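Local coordinates for protein L-asparagine oxygenase (PDB 2OG5) that hydroxylates free L-asparagine at its beta carbon, using iron(II), 2-oxoglutarate and oxygen, to supply (2S,3S)-3-hydroxyasparagine for the calcium-dependent lipopeptide antibiotic, at residues A226-T234 with A248-R257. Residues are numbered along the deposited sequence; the frame is centred on the assembly and turned at random.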
ATOM      1  N   ALA A 226      25.057   7.089  -9.526  1.00 22.01           N
ATOM      2  CA  ALA A 226      24.491   5.986 -10.306  1.00 21.98           C
ATOM      3  C   ALA A 226      22.954   5.994 -10.290  1.00 21.52           C
ATOM      4  O   ALA A 226      22.319   5.796 -11.324  1.00 21.58           O
ATOM      5  CB  ALA A 226      25.024   4.638  -9.800  1.00 22.12           C
ATOM      6  N   LEU A 227      22.364   6.255  -9.126  1.00 21.27           N
ATOM      7  CA  LEU A 227      20.909   6.161  -8.969  1.00 21.12           C
ATOM      8  C   LEU A 227      20.161   7.263  -9.722  1.00 21.05           C
ATOM      9  O   LEU A 227      18.989   7.098 -10.072  1.00 20.49           O
ATOM     10  CB  LEU A 227      20.520   6.158  -7.483  1.00 20.84           C
ATOM     11  CG  LEU A 227      20.946   4.919  -6.689  1.00 20.90           C
ATOM     12  CD1 LEU A 227      20.738   5.133  -5.188  1.00 21.59           C
ATOM     13  CD2 LEU A 227      20.214   3.667  -7.172  1.00 20.39           C
ATOM     14  N   TRP A 228      20.846   8.378  -9.992  1.00 21.17           N
ATOM     15  CA  TRP A 228      20.292   9.462 -10.819  1.00 21.37           C
ATOM     16  C   TRP A 228      20.437   9.232 -12.330  1.00 21.74           C
ATOM     17  O   TRP A 228      19.858   9.973 -13.125  1.00 22.31           O
ATOM     18  CB  TRP A 228      20.944  10.810 -10.459  1.00 21.16           C
ATOM     19  CG  TRP A 228      20.456  11.399  -9.178  1.00 20.48           C
ATOM     20  CD1 TRP A 228      21.123  11.446  -7.997  1.00 20.50           C
ATOM     21  CD2 TRP A 228      19.184  12.026  -8.951  1.00 19.79           C
ATOM     22  NE1 TRP A 228      20.350  12.057  -7.037  1.00 21.70           N
ATOM     23  CE2 TRP A 228      19.155  12.426  -7.600  1.00 20.31           C
ATOM     24  CE3 TRP A 228      18.071  12.280  -9.755  1.00 20.98           C
ATOM     25  CZ2 TRP A 228      18.055  13.071  -7.035  1.00 20.85           C
ATOM     26  CZ3 TRP A 228      16.988  12.927  -9.197  1.00 20.55           C
ATOM     27  CH2 TRP A 228      16.985  13.310  -7.847  1.00 20.31           C
ATOM     28  N   ALA A 229      21.204   8.218 -12.720  1.00 22.28           N
ATOM     29  CA  ALA A 229      21.470   7.950 -14.135  1.00 22.48           C
ATOM     30  C   ALA A 229      20.411   7.006 -14.707  1.00 23.06           C
ATOM     31  O   ALA A 229      19.884   6.151 -13.984  1.00 22.46           O
ATOM     32  CB  ALA A 229      22.866   7.355 -14.307  1.00 22.67           C
ATOM     33  N   PRO A 230      20.098   7.140 -16.007  1.00 23.27           N
ATOM     34  CA  PRO A 230      19.100   6.280 -16.638  1.00 23.78           C
ATOM     35  C   PRO A 230      19.641   4.887 -16.953  1.00 24.26           C
ATOM     36  O   PRO A 230      19.773   4.514 -18.122  1.00 25.24           O
ATOM     37  CB  PRO A 230      18.752   7.049 -17.918  1.00 24.22           C
ATOM     38  CG  PRO A 230      20.008   7.735 -18.267  1.00 23.61           C
ATOM     39  CD  PRO A 230      20.641   8.127 -16.960  1.00 23.77           C
ATOM     40  N   GLU A 231      19.951   4.123 -15.909  1.00 23.97           N
ATOM     41  CA  GLU A 231      20.662   2.863 -16.073  1.00 23.79           C
ATOM     42  C   GLU A 231      19.964   1.705 -15.360  1.00 23.66           C
ATOM     43  O   GLU A 231      20.609   0.734 -14.955  1.00 23.71           O
ATOM     44  CB  GLU A 231      22.103   3.044 -15.597  1.00 23.86           C
ATOM     45  CG  GLU A 231      22.831   4.106 -16.420  1.00 24.44           C
ATOM     46  CD  GLU A 231      24.266   4.329 -16.014  1.00 24.02           C
ATOM     47  OE1 GLU A 231      24.763   3.630 -15.112  1.00 23.86           O
ATOM     48  OE2 GLU A 231      24.901   5.215 -16.623  1.00 26.38           O
ATOM     49  N   PHE A 232      18.639   1.811 -15.249  1.00 23.75           N
ATOM     50  CA  PHE A 232      17.825   0.801 -14.574  1.00 24.32           C
ATOM     51  C   PHE A 232      16.572   0.498 -15.385  1.00 25.19           C
ATOM     52  O   PHE A 232      15.853   1.406 -15.805  1.00 26.62           O
ATOM     53  CB  PHE A 232      17.438   1.286 -13.180  1.00 23.15           C
ATOM     54  CG  PHE A 232      18.602   1.764 -12.361  1.00 21.97           C
ATOM     55  CD1 PHE A 232      19.295   0.893 -11.534  1.00 20.61           C
ATOM     56  CD2 PHE A 232      19.019   3.088 -12.440  1.00 20.89           C
ATOM     57  CE1 PHE A 232      20.370   1.337 -10.773  1.00 20.81           C
ATOM     58  CE2 PHE A 232      20.090   3.538 -11.700  1.00 20.66           C
ATOM     59  CZ  PHE A 232      20.774   2.662 -10.860  1.00 21.51           C
ATOM     60  N   ARG A 233      16.294  -0.786 -15.578  1.00 26.50           N
ATOM     61  CA  ARG A 233      15.150  -1.228 -16.363  1.00 27.20           C
ATOM     62  C   ARG A 233      14.172  -1.989 -15.466  1.00 27.30           C
ATOM     63  O   ARG A 233      14.529  -3.008 -14.891  1.00 26.55           O
ATOM     64  CB  ARG A 233      15.638  -2.148 -17.476  1.00 27.65           C
ATOM     65  CG  ARG A 233      14.565  -2.600 -18.452  1.00 28.63           C
ATOM     66  CD  ARG A 233      15.171  -3.500 -19.524  1.00 30.88           C
ATOM     67  NE  ARG A 233      16.192  -2.810 -20.323  1.00 33.96           N
ATOM     68  CZ  ARG A 233      15.969  -2.124 -21.446  1.00 35.94           C
ATOM     69  NH1 ARG A 233      14.739  -1.996 -21.950  1.00 38.04           N
ATOM     70  NH2 ARG A 233      16.988  -1.545 -22.076  1.00 36.30           N
ATOM     71  N   THR A 234      12.943  -1.486 -15.354  1.00 27.77           N
ATOM     72  CA  THR A 234      11.891  -2.157 -14.582  1.00 28.50           C
ATOM     73  C   THR A 234      10.743  -2.514 -15.522  1.00 29.32           C
ATOM     74  O   THR A 234       9.843  -1.719 -15.749  1.00 29.38           O
ATOM     75  CB  THR A 234      11.398  -1.262 -13.430  1.00 27.93           C
ATOM     76  OG1 THR A 234      12.521  -0.799 -12.672  1.00 25.78           O
ATOM     77  CG2 THR A 234      10.453  -2.030 -12.490  1.00 27.30           C
ATOM     78  N   ALA A 248      11.954   1.320 -21.123  1.00 32.57           N
ATOM     79  CA  ALA A 248      13.233   1.972 -21.411  1.00 31.84           C
ATOM     80  C   ALA A 248      14.012   2.212 -20.114  1.00 31.76           C
ATOM     81  O   ALA A 248      13.401   2.376 -19.044  1.00 32.06           O
ATOM     82  CB  ALA A 248      13.002   3.280 -22.129  1.00 32.25           C
ATOM     83  N   PRO A 249      15.359   2.238 -20.198  1.00 30.85           N
ATOM     84  CA  PRO A 249      16.155   2.472 -18.993  1.00 29.84           C
ATOM     85  C   PRO A 249      15.900   3.855 -18.405  1.00 28.84           C
ATOM     86  O   PRO A 249      15.818   4.830 -19.144  1.00 29.39           O
ATOM     87  CB  PRO A 249      17.601   2.362 -19.487  1.00 30.44           C
ATOM     88  CG  PRO A 249      17.519   1.638 -20.788  1.00 31.06           C
ATOM     89  CD  PRO A 249      16.213   2.049 -21.382  1.00 31.06           C
ATOM     90  N   ALA A 250      15.781   3.925 -17.083  1.00 26.98           N
ATOM     91  CA  ALA A 250      15.445   5.172 -16.406  1.00 25.75           C
ATOM     92  C   ALA A 250      16.123   5.221 -15.046  1.00 24.39           C
ATOM     93  O   ALA A 250      16.580   4.191 -14.560  1.00 23.82           O
ATOM     94  CB  ALA A 250      13.938   5.282 -16.245  1.00 26.22           C
ATOM     95  N   PRO A 251      16.193   6.411 -14.428  1.00 23.16           N
ATOM     96  CA  PRO A 251      16.769   6.527 -13.092  1.00 22.61           C
ATOM     97  C   PRO A 251      15.899   5.937 -11.994  1.00 21.34           C
ATOM     98  O   PRO A 251      14.691   5.768 -12.175  1.00 20.89           O
ATOM     99  CB  PRO A 251      16.886   8.046 -12.885  1.00 22.54           C
ATOM    100  CG  PRO A 251      16.719   8.646 -14.240  1.00 23.67           C
ATOM    101  CD  PRO A 251      15.784   7.727 -14.946  1.00 23.28           C
ATOM    102  N   VAL A 252      16.536   5.653 -10.864  1.00 20.20           N
ATOM    103  CA  VAL A 252      15.836   5.246  -9.652  1.00 20.21           C
ATOM    104  C   VAL A 252      15.392   6.481  -8.874  1.00 20.21           C
ATOM    105  O   VAL A 252      14.265   6.527  -8.388  1.00 19.56           O
ATOM    106  CB  VAL A 252      16.714   4.332  -8.783  1.00 20.06           C
ATOM    107  CG1 VAL A 252      16.195   4.252  -7.350  1.00 19.48           C
ATOM    108  CG2 VAL A 252      16.787   2.934  -9.405  1.00 20.25           C
ATOM    109  N   LEU A 253      16.254   7.491  -8.774  1.00 19.31           N
ATOM    110  CA  LEU A 253      15.914   8.722  -8.066  1.00 19.73           C
ATOM    111  C   LEU A 253      15.276   9.726  -9.015  1.00 20.22           C
ATOM    112  O   LEU A 253      15.683   9.836 -10.168  1.00 20.96           O
ATOM    113  CB  LEU A 253      17.152   9.327  -7.389  1.00 19.62           C
ATOM    114  CG  LEU A 253      17.769   8.503  -6.255  1.00 19.40           C
ATOM    115  CD1 LEU A 253      19.083   9.122  -5.776  1.00 20.02           C
ATOM    116  CD2 LEU A 253      16.805   8.340  -5.072  1.00 19.03           C
ATOM    117  N   LEU A 254      14.282  10.446  -8.499  1.00 20.51           N
ATOM    118  CA  LEU A 254      13.452  11.371  -9.277  1.00 20.60           C
ATOM    119  C   LEU A 254      13.246  12.669  -8.513  1.00 20.56           C
ATOM    120  O   LEU A 254      13.141  12.669  -7.284  1.00 20.58           O
ATOM    121  CB  LEU A 254      12.064  10.755  -9.542  1.00 21.17           C
ATOM    122  CG  LEU A 254      12.017   9.380 -10.219  1.00 22.03           C
ATOM    123  CD1 LEU A 254      10.660   8.735 -10.045  1.00 23.08           C
ATOM    124  CD2 LEU A 254      12.384   9.534 -11.688  1.00 24.82           C
ATOM    125  N   GLY A 255      13.186  13.783  -9.234  1.00 20.38           N
ATOM    126  CA  GLY A 255      12.800  15.055  -8.626  1.00 20.42           C
ATOM    127  C   GLY A 255      13.928  15.829  -7.962  1.00 20.31           C
ATOM    128  O   GLY A 255      14.997  16.020  -8.550  1.00 21.33           O
ATOM    129  N   ASP A 256      13.680  16.288  -6.735  1.00 20.74           N
ATOM    130  CA  ASP A 256      14.620  17.168  -6.035  1.00 20.49           C
ATOM    131  C   ASP A 256      15.853  16.398  -5.594  1.00 20.83           C
ATOM    132  O   ASP A 256      15.763  15.231  -5.239  1.00 20.51           O
ATOM    133  CB  ASP A 256      13.939  17.787  -4.813  1.00 20.42           C
ATOM    134  CG  ASP A 256      14.821  18.783  -4.102  1.00 20.98           C
ATOM    135  OD1 ASP A 256      15.016  19.897  -4.656  1.00 22.06           O
ATOM    136  OD2 ASP A 256      15.319  18.457  -3.004  1.00 21.36           O
ATOM    137  N   ARG A 257      17.003  17.060  -5.592  1.00 21.52           N
ATOM    138  CA  ARG A 257      18.261  16.386  -5.268  1.00 21.98           C
ATOM    139  C   ARG A 257      18.420  16.052  -3.795  1.00 22.12           C
ATOM    140  O   ARG A 257      19.090  15.072  -3.462  1.00 22.72           O
ATOM    141  CB  ARG A 257      19.440  17.221  -5.766  1.00 23.35           C
ATOM    142  CG  ARG A 257      19.645  17.054  -7.259  1.00 26.29           C
ATOM    143  CD  ARG A 257      20.603  15.899  -7.548  1.00 29.71           C
ATOM    144  NE  ARG A 257      20.595  15.498  -8.957  1.00 30.54           N
ATOM    145  CZ  ARG A 257      21.538  14.754  -9.538  1.00 32.42           C
ATOM    146  NH1 ARG A 257      22.582  14.319  -8.843  1.00 32.86           N
ATOM    147  NH2 ARG A 257      21.445  14.450 -10.829  1.00 33.19           N
TER
HETATM  148  O   HOH W   1      21.030  13.357  -4.291  1.00 29.35           O
HETATM  149  O   HOH W   2      12.503   1.227 -16.448  1.00 37.78           O
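F232 and A250 form a single antiparallel, hydrogen-bonded bridge. A250 N gives a nearly straight bond to F232 O, at 2.8 Å. The return bond, from F232 N to A250 O, is weak. A water also links A248 O and T234 N beside this bridge. A second pair of backbone bonds meets at L227 O, on helix 221-227. V252 N lies in the carbonyl plane, but the N-H...O angle is only 136°. L253 N sits above that plane, yet its N-H points almost straight at the oxygen. Between these two sites, P230 centres an inverse gamma turn, and P251 CA makes a CA-H...O contact with A229 O, 3.3 Å away.

The contact lies in a peripheral part of this jelly-roll iron(II)/2-oxoglutarate oxygenase. It joins the segment carrying helix 221-227 and strand 232-233, which pairs with 270-271, to the segment carrying strand 253-255, which pairs with 260-262. The V252 side chain is about 11 Å from that of the iron ligand H179.

The W228 indole is sandwiched. L253 CB sits over one face, 3.6 Å from the centroid of the six-membered ring. The R257 guanidinium lies flat on the opposite face, its plane 7° from that of the indole, with CZ 3.5 Å from the centroid of the five-membered ring. This is a cation-pi stack. The R257 chain bends at chi2 (-90°), which folds the guanidinium back over the ring. D256 O meets the ring edge in plane, and a water connects W228 NE1 to R257 O.

V252 CG2 lies over the face of the F232 ring in a CH-pi contact, 3.7 Å from its centroid, while A250 O lies at the ring edge. L227 CB packs against L253 CD1, and A279 of helix 274-290 also touches L227.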